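Local coordinates for protein Cap5O (Staphylococcus aureus, PDB 3OJO) that acts as the NAD-dependent UDP-N-acetyl-mannosamine dehydrogenase that takes part in capsular polysaccharide synthesis, at residues T15-G20 against L112-P117; S78-A83 against L116-K121; G20-P25 against I88-T93. All blocks are in the same frame, centred on the assembly; numbering follows the deposited sequence.

In the fold
All three interactions lie in the NAD-binding Rossmann domain, on the same side of the chain's centre. Interactions 1 and 3 have centres about 10 Å apart and share Gly-20; they are joined through neighbouring parallel strands 13-17 and 86-89, where Val-17 probably bonds through its backbone to Ile-88 and Ala-90. Along the chain interaction 3 is nested inside the loop closed by interaction 1, and both touch NAD. Interaction 2 lies about 7 Å from interaction 1, centre to centre, sharing Leu-116 and Pro-117, but about 17 Å from interaction 3. The series thus runs from the cofactor phosphates and nicotinamide, past the adenine, to the domain surface.

Interaction 1: residues T15-G20 against L112-P117. With NAD (nicotinamide-adenine-dinucleotide), chain J.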
loop_
_atom_site.group_PDB
_atom_site.type_symbol
_atom_site.label_atom_id
_atom_site.label_comp_id
_atom_site.label_asym_id
_atom_site.label_seq_id
_atom_site.Cartn_x
_atom_site.Cartn_y
_atom_site.Cartn_z
ATOM N N THR B 15 -4.901 -37.608 10.642
ATOM C CA THR B 15 -5.357 -37.687 9.269
ATOM C C THR B 15 -5.136 -36.316 8.580
ATOM O O THR B 15 -5.540 -35.256 9.103
ATOM C CB THR B 15 -6.790 -38.184 9.200
ATOM O OG1 THR B 15 -6.878 -39.416 9.916
ATOM C CG2 THR B 15 -7.261 -38.381 7.781
ATOM N N VAL B 16 -4.464 -36.349 7.418
ATOM C CA VAL B 16 -4.239 -35.160 6.600
ATOM C C VAL B 16 -5.145 -35.298 5.369
ATOM O O VAL B 16 -4.982 -36.224 4.586
ATOM C CB VAL B 16 -2.740 -34.947 6.232
ATOM C CG1 VAL B 16 -2.572 -33.765 5.285
ATOM C CG2 VAL B 16 -1.863 -34.780 7.486
ATOM N N VAL B 17 -6.119 -34.408 5.230
ATOM C CA VAL B 17 -7.061 -34.414 4.111
ATOM C C VAL B 17 -6.578 -33.443 3.020
ATOM O O VAL B 17 -6.596 -32.228 3.211
ATOM C CB VAL B 17 -8.503 -34.126 4.586
ATOM C CG1 VAL B 17 -9.509 -34.228 3.445
ATOM C CG2 VAL B 17 -8.886 -35.053 5.728
ATOM N N GLY B 18 -6.130 -34.007 1.908
ATOM C CA GLY B 18 -5.558 -33.260 0.796
ATOM C C GLY B 18 -4.066 -33.515 0.781
ATOM O O GLY B 18 -3.380 -33.240 1.765
ATOM N N LEU B 19 -3.572 -34.138 -0.284
ATOM C CA LEU B 19 -2.149 -34.478 -0.373
ATOM C C LEU B 19 -1.397 -33.808 -1.517
ATOM O O LEU B 19 -0.716 -34.485 -2.301
ATOM C CB LEU B 19 -1.948 -36.007 -0.396
ATOM C CG LEU B 19 -2.524 -36.782 0.773
ATOM C CD1 LEU B 19 -2.552 -38.227 0.456
ATOM C CD2 LEU B 19 -1.739 -36.549 2.036
ATOM N N GLY B 20 -1.506 -32.486 -1.586
ATOM C CA GLY B 20 -0.782 -31.693 -2.575
ATOM C C GLY B 20 0.502 -31.136 -2.004
ATOM O O GLY B 20 1.127 -31.772 -1.148
ATOM N N LEU B 112 -14.661 -31.239 5.065
ATOM C CA LEU B 112 -15.194 -31.251 6.425
ATOM C C LEU B 112 -16.255 -32.353 6.555
ATOM O O LEU B 112 -16.209 -33.110 7.525
ATOM C CB LEU B 112 -15.722 -29.876 6.879
ATOM C CG LEU B 112 -16.170 -29.754 8.372
ATOM C CD1 LEU B 112 -15.030 -30.058 9.357
ATOM C CD2 LEU B 112 -16.792 -28.392 8.660
ATOM N N ASP B 113 -17.130 -32.506 5.533
ATOM C CA ASP B 113 -18.178 -33.538 5.510
ATOM C C ASP B 113 -17.656 -34.981 5.469
ATOM O O ASP B 113 -18.355 -35.882 5.942
ATOM C CB ASP B 113 -19.193 -33.306 4.387
ATOM C CG ASP B 113 -20.094 -32.112 4.566
ATOM O OD1 ASP B 113 -20.482 -31.506 3.544
ATOM O OD2 ASP B 113 -20.417 -31.778 5.729
ATOM N N SER B 114 -16.443 -35.203 4.915
ATOM C CA SER B 114 -15.793 -36.526 4.827
ATOM C C SER B 114 -15.286 -37.001 6.198
ATOM O O SER B 114 -15.213 -38.201 6.463
ATOM C CB SER B 114 -14.631 -36.482 3.833
ATOM O OG SER B 114 -13.425 -35.989 4.398
ATOM N N ILE B 115 -14.945 -36.034 7.054
ATOM C CA ILE B 115 -14.388 -36.163 8.394
ATOM C C ILE B 115 -15.464 -36.401 9.474
ATOM O O ILE B 115 -15.226 -37.160 10.411
ATOM C CB ILE B 115 -13.538 -34.874 8.600
ATOM C CG1 ILE B 115 -12.070 -35.132 8.264
ATOM C CG2 ILE B 115 -13.761 -34.098 9.925
ATOM C CD1 ILE B 115 -11.218 -33.866 8.209
ATOM N N LEU B 116 -16.631 -35.739 9.334
ATOM C CA LEU B 116 -17.767 -35.763 10.259
ATOM C C LEU B 116 -18.188 -37.143 10.794
ATOM O O LEU B 116 -18.272 -37.271 12.020
ATOM C CB LEU B 116 -18.976 -35.023 9.678
ATOM C CG LEU B 116 -18.869 -33.532 9.411
ATOM C CD1 LEU B 116 -20.214 -32.973 9.055
ATOM C CD2 LEU B 116 -18.237 -32.767 10.589
ATOM N N PRO B 117 -18.436 -38.192 9.946
ATOM C CA PRO B 117 -18.831 -39.505 10.501
ATOM C C PRO B 117 -17.800 -40.192 11.402
ATOM O O PRO B 117 -18.146 -41.135 12.104
ATOM C CB PRO B 117 -19.099 -40.354 9.253
ATOM C CG PRO B 117 -19.246 -39.405 8.145
ATOM C CD PRO B 117 -18.386 -38.246 8.470
HETATM P PA NAD J . -2.844 -28.807 -4.370
HETATM O O1A NAD J . -3.762 -28.684 -5.521
HETATM O O2A NAD J . -1.449 -29.037 -4.803
HETATM O O5B NAD J . -3.338 -30.028 -3.448
HETATM C C5B NAD J . -4.690 -30.218 -3.129
HETATM C C4B NAD J . -4.931 -31.707 -3.050
HETATM O O4B NAD J . -6.098 -31.951 -2.294
HETATM C C3B NAD J . -5.111 -32.362 -4.426
HETATM O O3B NAD J . -4.325 -33.548 -4.487
HETATM C C2B NAD J . -6.582 -32.761 -4.415
HETATM O O2B NAD J . -6.863 -33.913 -5.183
HETATM C C1B NAD J . -6.853 -32.970 -2.935
HETATM N N9A NAD J . -8.283 -32.816 -2.631
HETATM C C8A NAD J . -9.137 -31.883 -3.178
HETATM N N7A NAD J . -10.338 -31.982 -2.566
HETATM C C5A NAD J . -10.256 -32.972 -1.644
HETATM C C6A NAD J . -11.197 -33.500 -0.759
HETATM N N6A NAD J . -12.430 -32.982 -0.751
HETATM N N1A NAD J . -10.826 -34.537 0.094
HETATM C C2A NAD J . -9.532 -35.034 0.076
HETATM N N3A NAD J . -8.607 -34.510 -0.805
HETATM C C4A NAD J . -8.962 -33.496 -1.651
HETATM O O3 NAD J . -3.000 -27.487 -3.445
HETATM P PN NAD J . -1.884 -26.988 -2.405
HETATM O O1N NAD J . -0.879 -26.205 -3.168
HETATM O O2N NAD J . -1.459 -28.123 -1.547
HETATM O O5D NAD J . -2.677 -25.934 -1.524
HETATM C C5D NAD J . -3.967 -26.202 -1.038
HETATM C C4D NAD J . -4.520 -24.905 -0.457
HETATM O O4D NAD J . -3.694 -24.451 0.605
HETATM C C3D NAD J . -4.503 -23.726 -1.431
HETATM O O3D NAD J . -5.496 -23.729 -2.440
HETATM C C2D NAD J . -4.665 -22.588 -0.454
HETATM O O2D NAD J . -5.950 -22.658 0.108
HETATM C C1D NAD J . -3.722 -23.031 0.653
HETATM N N1N NAD J . -2.409 -22.400 0.386
HETATM C C2N NAD J . -1.406 -23.049 -0.298
HETATM C C3N NAD J . -0.194 -22.388 -0.551
HETATM C C7N NAD J . 1.043 -23.174 -0.887
HETATM O O7N NAD J . 2.241 -22.832 -0.217
HETATM N N7N NAD J . 0.992 -24.139 -1.814
HETATM C C4N NAD J . -0.028 -21.058 -0.137
HETATM C C5N NAD J . -1.060 -20.392 0.521
HETATM C C6N NAD J . -2.252 -21.081 0.758
#
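Val-17 closes strand 13-17 and packs against Ile-115, joining the first strand of the Rossmann fold to helix 106-115. Its CB projects toward the helix, and there the side chain forks. With chi1 at -176°, CG1 lies opposite the backbone N, while CG2 stands opposite the carbonyl carbon. CG1 reaches the adenine of NAD, 3.5 Å from its C2A and nearly as close to N1A, with Ser-114 OG more distantly on its helix side. CG2 takes the other direction and rests 3.6 Å from CD1 of Ile-115, the two side chains crossing obliquely. One valine therefore touches cofactor and helix at once, by van der Waals contact and with no hydrogen bond across the segments. Ile-115 also packs on Phe-87 and Ile-89 of strand 86-89, and Ser-114 turns its OG back to Ala-111 O. Leu-112 O accepts from both Ile-115 N and Leu-116 N. Beyond Val-17 the chain enters the glycine-rich turn, consistent with a GxGxxG sequence, and Leu-19 N bonds to Asp-41 OD2, which also binds NAD. There the backbone passes close to the adenosine ribose: Gly-18 CA is 3.4 Å from NAD O4B, and Gly-20 CA 3.2 Å from O5B.

Interaction 2: residues S78-A83 against L116-K121; sequences STTPEA and LPFLKK
Phe-118 reaches across to the loop 78-83 and lays one ring face against the backbone of Pro-81 and Glu-82 at the surface of the Rossmann domain. With chi1 at -52°, its CG stands opposite the carbonyl carbon, and the bond from the backbone to CB is directed at the loop. The closest approach is between a carbonyl and the ring: Pro-81 O sits above one face, displaced toward the rim, 3.3 Å from CZ. Over the same face comes a CH-pi contact, with Glu-82 CA 4.2 Å from the ring centroid and 26° off the normal. Ala-83 N approaches obliquely, 3.7 Å from CD1. The opposite face is backed by Pro-117 CB from the ring's own segment. Apolar contact is slighter. Pro-81 CD meets CE2 at 4.2 Å, the proline and phenylalanine side chains crossing at about a right angle, and Thr-80 CG2 approaches CZ. No hydrogen bond spans the two segments; those present shape each one separately. Ser-78 OG accepts from Thr-80 N at 3.2 Å, an ST turn that bends the chain just after its strand. On the other side Leu-119 N bonds to Leu-116 O within the 3-10 turn, and Lys-120 NZ makes a weak bond to Phe-118 O. Loop 78-83 leads from strand 75-78, whose Ser-78 pairs with Gly-39 and Asp-41, to strand 86-89, whereas 116-121 carries helix 106-115 on to strand 124-127; the contact thus ties together two connections of the same sheet.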
loop_
_atom_site.group_PDB
_atom_site.type_symbol
_atom_site.label_atom_id
_atom_site.label_comp_id
_atom_site.label_asym_id
_atom_site.label_seq_id
_atom_site.Cartn_x
_atom_site.Cartn_y
_atom_site.Cartn_z
ATOM N N SER B 78 -4.983 -43.230 1.608
ATOM C CA SER B 78 -6.357 -43.687 1.316
ATOM C C SER B 78 -7.173 -42.556 0.623
ATOM O O SER B 78 -6.772 -41.389 0.654
ATOM C CB SER B 78 -7.053 -44.117 2.610
ATOM O OG SER B 78 -8.305 -44.739 2.379
ATOM N N THR B 79 -8.318 -42.919 0.009
ATOM C CA THR B 79 -9.268 -41.987 -0.612
ATOM C C THR B 79 -10.377 -41.662 0.404
ATOM O O THR B 79 -11.224 -40.797 0.162
ATOM C CB THR B 79 -9.897 -42.604 -1.870
ATOM O OG1 THR B 79 -10.512 -43.852 -1.532
ATOM C CG2 THR B 79 -8.900 -42.753 -3.026
ATOM N N THR B 80 -10.338 -42.358 1.554
ATOM C CA THR B 80 -11.321 -42.292 2.623
ATOM C C THR B 80 -10.675 -41.895 3.965
ATOM O O THR B 80 -9.646 -42.466 4.333
ATOM C CB THR B 80 -12.015 -43.684 2.722
ATOM O OG1 THR B 80 -12.483 -44.082 1.429
ATOM C CG2 THR B 80 -13.160 -43.723 3.716
ATOM N N PRO B 81 -11.293 -40.992 4.758
ATOM C CA PRO B 81 -10.755 -40.718 6.091
ATOM C C PRO B 81 -11.130 -41.863 7.037
ATOM O O PRO B 81 -11.961 -42.706 6.706
ATOM C CB PRO B 81 -11.466 -39.415 6.508
ATOM C CG PRO B 81 -12.288 -39.001 5.348
ATOM C CD PRO B 81 -12.525 -40.216 4.532
ATOM N N GLU B 82 -10.503 -41.901 8.202
ATOM C CA GLU B 82 -10.799 -42.907 9.219
ATOM C C GLU B 82 -10.679 -42.198 10.578
ATOM O O GLU B 82 -10.141 -41.087 10.639
ATOM C CB GLU B 82 -9.840 -44.116 9.130
ATOM C CG GLU B 82 -9.812 -44.910 7.827
ATOM C CD GLU B 82 -8.639 -45.854 7.633
ATOM O OE1 GLU B 82 -7.616 -45.679 8.329
ATOM O OE2 GLU B 82 -8.709 -46.708 6.723
ATOM N N ALA B 83 -11.207 -42.810 11.650
ATOM C CA ALA B 83 -11.142 -42.258 13.010
ATOM C C ALA B 83 -9.722 -41.826 13.335
ATOM O O ALA B 83 -8.774 -42.540 13.005
ATOM C CB ALA B 83 -11.617 -43.296 14.020
ATOM N N LEU B 116 -16.631 -35.739 9.334
ATOM C CA LEU B 116 -17.767 -35.763 10.259
ATOM C C LEU B 116 -18.188 -37.143 10.794
ATOM O O LEU B 116 -18.272 -37.271 12.020
ATOM C CB LEU B 116 -18.976 -35.023 9.678
ATOM C CG LEU B 116 -18.869 -33.532 9.411
ATOM C CD1 LEU B 116 -20.214 -32.973 9.055
ATOM C CD2 LEU B 116 -18.237 -32.767 10.589
ATOM N N PRO B 117 -18.436 -38.192 9.946
ATOM C CA PRO B 117 -18.831 -39.505 10.501
ATOM C C PRO B 117 -17.800 -40.192 11.402
ATOM O O PRO B 117 -18.146 -41.135 12.104
ATOM C CB PRO B 117 -19.099 -40.354 9.253
ATOM C CG PRO B 117 -19.246 -39.405 8.145
ATOM C CD PRO B 117 -18.386 -38.246 8.470
ATOM N N PHE B 118 -16.545 -39.737 11.374
ATOM C CA PHE B 118 -15.457 -40.338 12.142
ATOM C C PHE B 118 -15.128 -39.587 13.425
ATOM O O PHE B 118 -14.291 -40.050 14.200
ATOM C CB PHE B 118 -14.214 -40.493 11.250
ATOM C CG PHE B 118 -14.507 -41.219 9.955
ATOM C CD1 PHE B 118 -14.496 -42.607 9.900
ATOM C CD2 PHE B 118 -14.834 -40.515 8.803
ATOM C CE1 PHE B 118 -14.800 -43.274 8.714
ATOM C CE2 PHE B 118 -15.141 -41.182 7.618
ATOM C CZ PHE B 118 -15.111 -42.556 7.576
ATOM N N LEU B 119 -15.794 -38.439 13.654
ATOM C CA LEU B 119 -15.561 -37.574 14.805
ATOM C C LEU B 119 -15.917 -38.173 16.149
ATOM O O LEU B 119 -17.010 -38.703 16.331
ATOM C CB LEU B 119 -16.253 -36.217 14.635
ATOM C CG LEU B 119 -15.570 -35.201 13.720
ATOM C CD1 LEU B 119 -16.347 -33.911 13.692
ATOM C CD2 LEU B 119 -14.144 -34.934 14.161
ATOM N N LYS B 120 -14.980 -38.063 17.093
ATOM C CA LYS B 120 -15.101 -38.544 18.466
ATOM C C LYS B 120 -14.751 -37.391 19.413
ATOM O O LYS B 120 -14.055 -36.458 19.005
ATOM C CB LYS B 120 -14.148 -39.741 18.718
ATOM C CG LYS B 120 -14.159 -40.856 17.652
ATOM C CD LYS B 120 -15.287 -41.872 17.826
ATOM C CE LYS B 120 -15.226 -42.988 16.800
ATOM N NZ LYS B 120 -15.904 -42.628 15.519
ATOM N N LYS B 121 -15.239 -37.441 20.670
ATOM C CA LYS B 121 -14.928 -36.396 21.648
ATOM C C LYS B 121 -13.415 -36.339 21.928
ATOM O O LYS B 121 -12.760 -37.385 21.980
ATOM C CB LYS B 121 -15.760 -36.561 22.928
ATOM C CG LYS B 121 -17.201 -36.085 22.751
ATOM C CD LYS B 121 -18.062 -36.272 23.983
ATOM C CE LYS B 121 -19.373 -35.517 23.885
ATOM N NZ LYS B 121 -20.267 -36.026 22.798
#

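Interaction 3: residues G20-P25 against I88-T93; sequences GYIGLP and IIAVPT. With NAD (nicotinamide-adenine-dinucleotide), chain J.
With chi1 at -66°, Ile-22 CG1 lies beside the backbone N and CG2 opposite it, which brings the CG2 methyl to Ala-90 CB at 3.7 Å; chi2 of -69° then carries CD1 off to the nicotinamide end of NAD, 3.5 Å from C7N. Gly-23 CA completes the apolar contact, 3.9 Å from Ala-90 CB, so the start of helix 23-32 lies close against the chain leaving strand 86-89. The turn and helix belong to the strand 13-17, glycine-rich turn, helix 23-32 unit of the Rossmann fold; they meet here the end of the adjacent parallel strand 86-89, and NAD lies across both. On the glycine-rich side, Ile-22 N gives a hydrogen bond of 3.0 Å to NAD O2N, and Tyr-21 N a weak one to O2A. O2A also lies in the plane of the Tyr-21 ring, at its edge, while the tyrosine hydroxyl is held by Glu-58 N. One water joins both segments and the cofactor. It accepts from Gly-20 N and Gly-23 N, and lies 2.7 Å from Ala-90 O and equally near NAD O2N. On the other side, Val-91 CG1 packs on the adenine and Pro-92 on the adenosine ribose and its phosphate. Thr-93 grips the nicotinamide ribose twice: its N bonds to O3D at 2.8 Å, and its OG1 makes a short bond of 2.5 Å to O2D, in which either oxygen could be the donor. The pyrophosphate oxygens are thus met by neutral backbone N-H groups and a water rather than by a charged side chain of these two segments. The nearby helix start probably eases their negative charge, and the two bonds from Thr-93 to the ribose hydroxyls probably help to orient the nicotinamide half.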
loop_
_atom_site.group_PDB
_atom_site.type_symbol
_atom_site.label_atom_id
_atom_site.label_comp_id
_atom_site.label_asym_id
_atom_site.label_seq_id
_atom_site.Cartn_x
_atom_site.Cartn_y
_atom_site.Cartn_z
ATOM N N GLY B 20 -1.506 -32.486 -1.586
ATOM C CA GLY B 20 -0.782 -31.693 -2.575
ATOM C C GLY B 20 0.502 -31.136 -2.004
ATOM O O GLY B 20 1.127 -31.772 -1.148
ATOM N N TYR B 21 0.875 -29.934 -2.446
ATOM C CA TYR B 21 2.088 -29.226 -2.015
ATOM C C TYR B 21 2.145 -28.890 -0.536
ATOM O O TYR B 21 3.232 -28.830 0.034
ATOM C CB TYR B 21 2.386 -28.013 -2.922
ATOM C CG TYR B 21 3.064 -28.456 -4.202
ATOM C CD1 TYR B 21 4.451 -28.588 -4.271
ATOM C CD2 TYR B 21 2.317 -28.818 -5.323
ATOM C CE1 TYR B 21 5.081 -29.050 -5.429
ATOM C CE2 TYR B 21 2.935 -29.303 -6.482
ATOM C CZ TYR B 21 4.317 -29.408 -6.534
ATOM O OH TYR B 21 4.934 -29.872 -7.676
ATOM N N ILE B 22 0.974 -28.735 0.089
ATOM C CA ILE B 22 0.826 -28.471 1.522
ATOM C C ILE B 22 0.684 -29.797 2.317
ATOM O O ILE B 22 1.505 -30.065 3.194
ATOM C CB ILE B 22 -0.356 -27.483 1.773
ATOM C CG1 ILE B 22 -0.099 -26.074 1.203
ATOM C CG2 ILE B 22 -0.754 -27.455 3.226
ATOM C CD1 ILE B 22 0.981 -25.245 1.913
ATOM N N GLY B 23 -0.344 -30.594 1.987
ATOM C CA GLY B 23 -0.702 -31.838 2.663
ATOM C C GLY B 23 0.316 -32.958 2.647
ATOM O O GLY B 23 0.553 -33.562 3.692
ATOM N N LEU B 24 0.886 -33.293 1.474
ATOM C CA LEU B 24 1.861 -34.379 1.383
ATOM C C LEU B 24 3.118 -34.123 2.238
ATOM O O LEU B 24 3.378 -34.954 3.110
ATOM C CB LEU B 24 2.215 -34.746 -0.075
ATOM C CG LEU B 24 3.206 -35.900 -0.268
ATOM C CD1 LEU B 24 2.647 -37.213 0.305
ATOM C CD2 LEU B 24 3.608 -36.034 -1.725
ATOM N N PRO B 25 3.858 -32.994 2.091
ATOM C CA PRO B 25 5.014 -32.754 2.976
ATOM C C PRO B 25 4.665 -32.726 4.466
ATOM O O PRO B 25 5.443 -33.244 5.270
ATOM C CB PRO B 25 5.537 -31.397 2.500
ATOM C CG PRO B 25 5.096 -31.316 1.076
ATOM C CD PRO B 25 3.718 -31.887 1.124
ATOM N N ILE B 88 -6.310 -32.635 9.732
ATOM C CA ILE B 88 -5.793 -31.441 9.081
ATOM C C ILE B 88 -6.378 -31.350 7.665
ATOM O O ILE B 88 -6.115 -32.230 6.843
ATOM C CB ILE B 88 -4.234 -31.356 9.080
ATOM C CG1 ILE B 88 -3.670 -31.335 10.514
ATOM C CG2 ILE B 88 -3.782 -30.122 8.280
ATOM C CD1 ILE B 88 -2.204 -31.368 10.656
ATOM N N ILE B 89 -7.145 -30.276 7.382
ATOM C CA ILE B 89 -7.684 -30.028 6.045
ATOM C C ILE B 89 -6.671 -29.137 5.312
ATOM O O ILE B 89 -6.399 -28.008 5.749
ATOM C CB ILE B 89 -9.114 -29.443 6.092
ATOM C CG1 ILE B 89 -10.091 -30.469 6.716
ATOM C CG2 ILE B 89 -9.587 -28.980 4.701
ATOM C CD1 ILE B 89 -11.219 -29.877 7.507
ATOM N N ALA B 90 -6.105 -29.673 4.222
ATOM C CA ALA B 90 -5.107 -29.025 3.364
ATOM C C ALA B 90 -5.509 -29.184 1.884
ATOM O O ALA B 90 -4.655 -29.419 1.026
ATOM C CB ALA B 90 -3.741 -29.643 3.605
ATOM N N VAL B 91 -6.819 -29.055 1.599
ATOM C CA VAL B 91 -7.400 -29.145 0.257
ATOM C C VAL B 91 -7.264 -27.760 -0.446
ATOM O O VAL B 91 -6.953 -26.779 0.242
ATOM C CB VAL B 91 -8.868 -29.673 0.281
ATOM C CG1 VAL B 91 -8.964 -31.033 0.967
ATOM C CG2 VAL B 91 -9.804 -28.668 0.939
ATOM N N PRO B 92 -7.485 -27.619 -1.776
ATOM C CA PRO B 92 -7.348 -26.283 -2.376
ATOM C C PRO B 92 -8.550 -25.365 -2.151
ATOM O O PRO B 92 -9.662 -25.812 -1.855
ATOM C CB PRO B 92 -7.126 -26.572 -3.871
ATOM C CG PRO B 92 -7.290 -28.063 -4.035
ATOM C CD PRO B 92 -7.861 -28.623 -2.787
ATOM N N THR B 93 -8.305 -24.066 -2.260
ATOM C CA THR B 93 -9.347 -23.041 -2.147
ATOM C C THR B 93 -9.313 -22.287 -3.458
ATOM O O THR B 93 -8.589 -21.302 -3.578
ATOM C CB THR B 93 -9.214 -22.181 -0.897
ATOM O OG1 THR B 93 -7.963 -21.540 -0.950
ATOM C CG2 THR B 93 -9.323 -22.989 0.359
HETATM P PA NAD J . -2.844 -28.807 -4.370
HETATM O O1A NAD J . -3.762 -28.684 -5.521
HETATM O O2A NAD J . -1.449 -29.037 -4.803
HETATM O O5B NAD J . -3.338 -30.028 -3.448
HETATM C C5B NAD J . -4.690 -30.218 -3.129
HETATM C C4B NAD J . -4.931 -31.707 -3.050
HETATM O O4B NAD J . -6.098 -31.951 -2.294
HETATM C C3B NAD J . -5.111 -32.362 -4.426
HETATM O O3B NAD J . -4.325 -33.548 -4.487
HETATM C C2B NAD J . -6.582 -32.761 -4.415
HETATM O O2B NAD J . -6.863 -33.913 -5.183
HETATM C C1B NAD J . -6.853 -32.970 -2.935
HETATM N N9A NAD J . -8.283 -32.816 -2.631
HETATM C C8A NAD J . -9.137 -31.883 -3.178
HETATM N N7A NAD J . -10.338 -31.982 -2.566
HETATM C C5A NAD J . -10.256 -32.972 -1.644
HETATM C C6A NAD J . -11.197 -33.500 -0.759
HETATM N N6A NAD J . -12.430 -32.982 -0.751
HETATM N N1A NAD J . -10.826 -34.537 0.094
HETATM C C2A NAD J . -9.532 -35.034 0.076
HETATM N N3A NAD J . -8.607 -34.510 -0.805
HETATM C C4A NAD J . -8.962 -33.496 -1.651
HETATM O O3 NAD J . -3.000 -27.487 -3.445
HETATM P PN NAD J . -1.884 -26.988 -2.405
HETATM O O1N NAD J . -0.879 -26.205 -3.168
HETATM O O2N NAD J . -1.459 -28.123 -1.547
HETATM O O5D NAD J . -2.677 -25.934 -1.524
HETATM C C5D NAD J . -3.967 -26.202 -1.038
HETATM C C4D NAD J . -4.520 -24.905 -0.457
HETATM O O4D NAD J . -3.694 -24.451 0.605
HETATM C C3D NAD J . -4.503 -23.726 -1.431
HETATM O O3D NAD J . -5.496 -23.729 -2.440
HETATM C C2D NAD J . -4.665 -22.588 -0.454
HETATM O O2D NAD J . -5.950 -22.658 0.108
HETATM C C1D NAD J . -3.722 -23.031 0.653
HETATM N N1N NAD J . -2.409 -22.400 0.386
HETATM C C2N NAD J . -1.406 -23.049 -0.298
HETATM C C3N NAD J . -0.194 -22.388 -0.551
HETATM C C7N NAD J . 1.043 -23.174 -0.887
HETATM O O7N NAD J . 2.241 -22.832 -0.217
HETATM N N7N NAD J . 0.992 -24.139 -1.814
HETATM C C4N NAD J . -0.028 -21.058 -0.137
HETATM C C5N NAD J . -1.060 -20.392 0.521
HETATM C C6N NAD J . -2.252 -21.081 0.758
HETATM O O HOH W 1 -2.397 -30.246 -0.225
#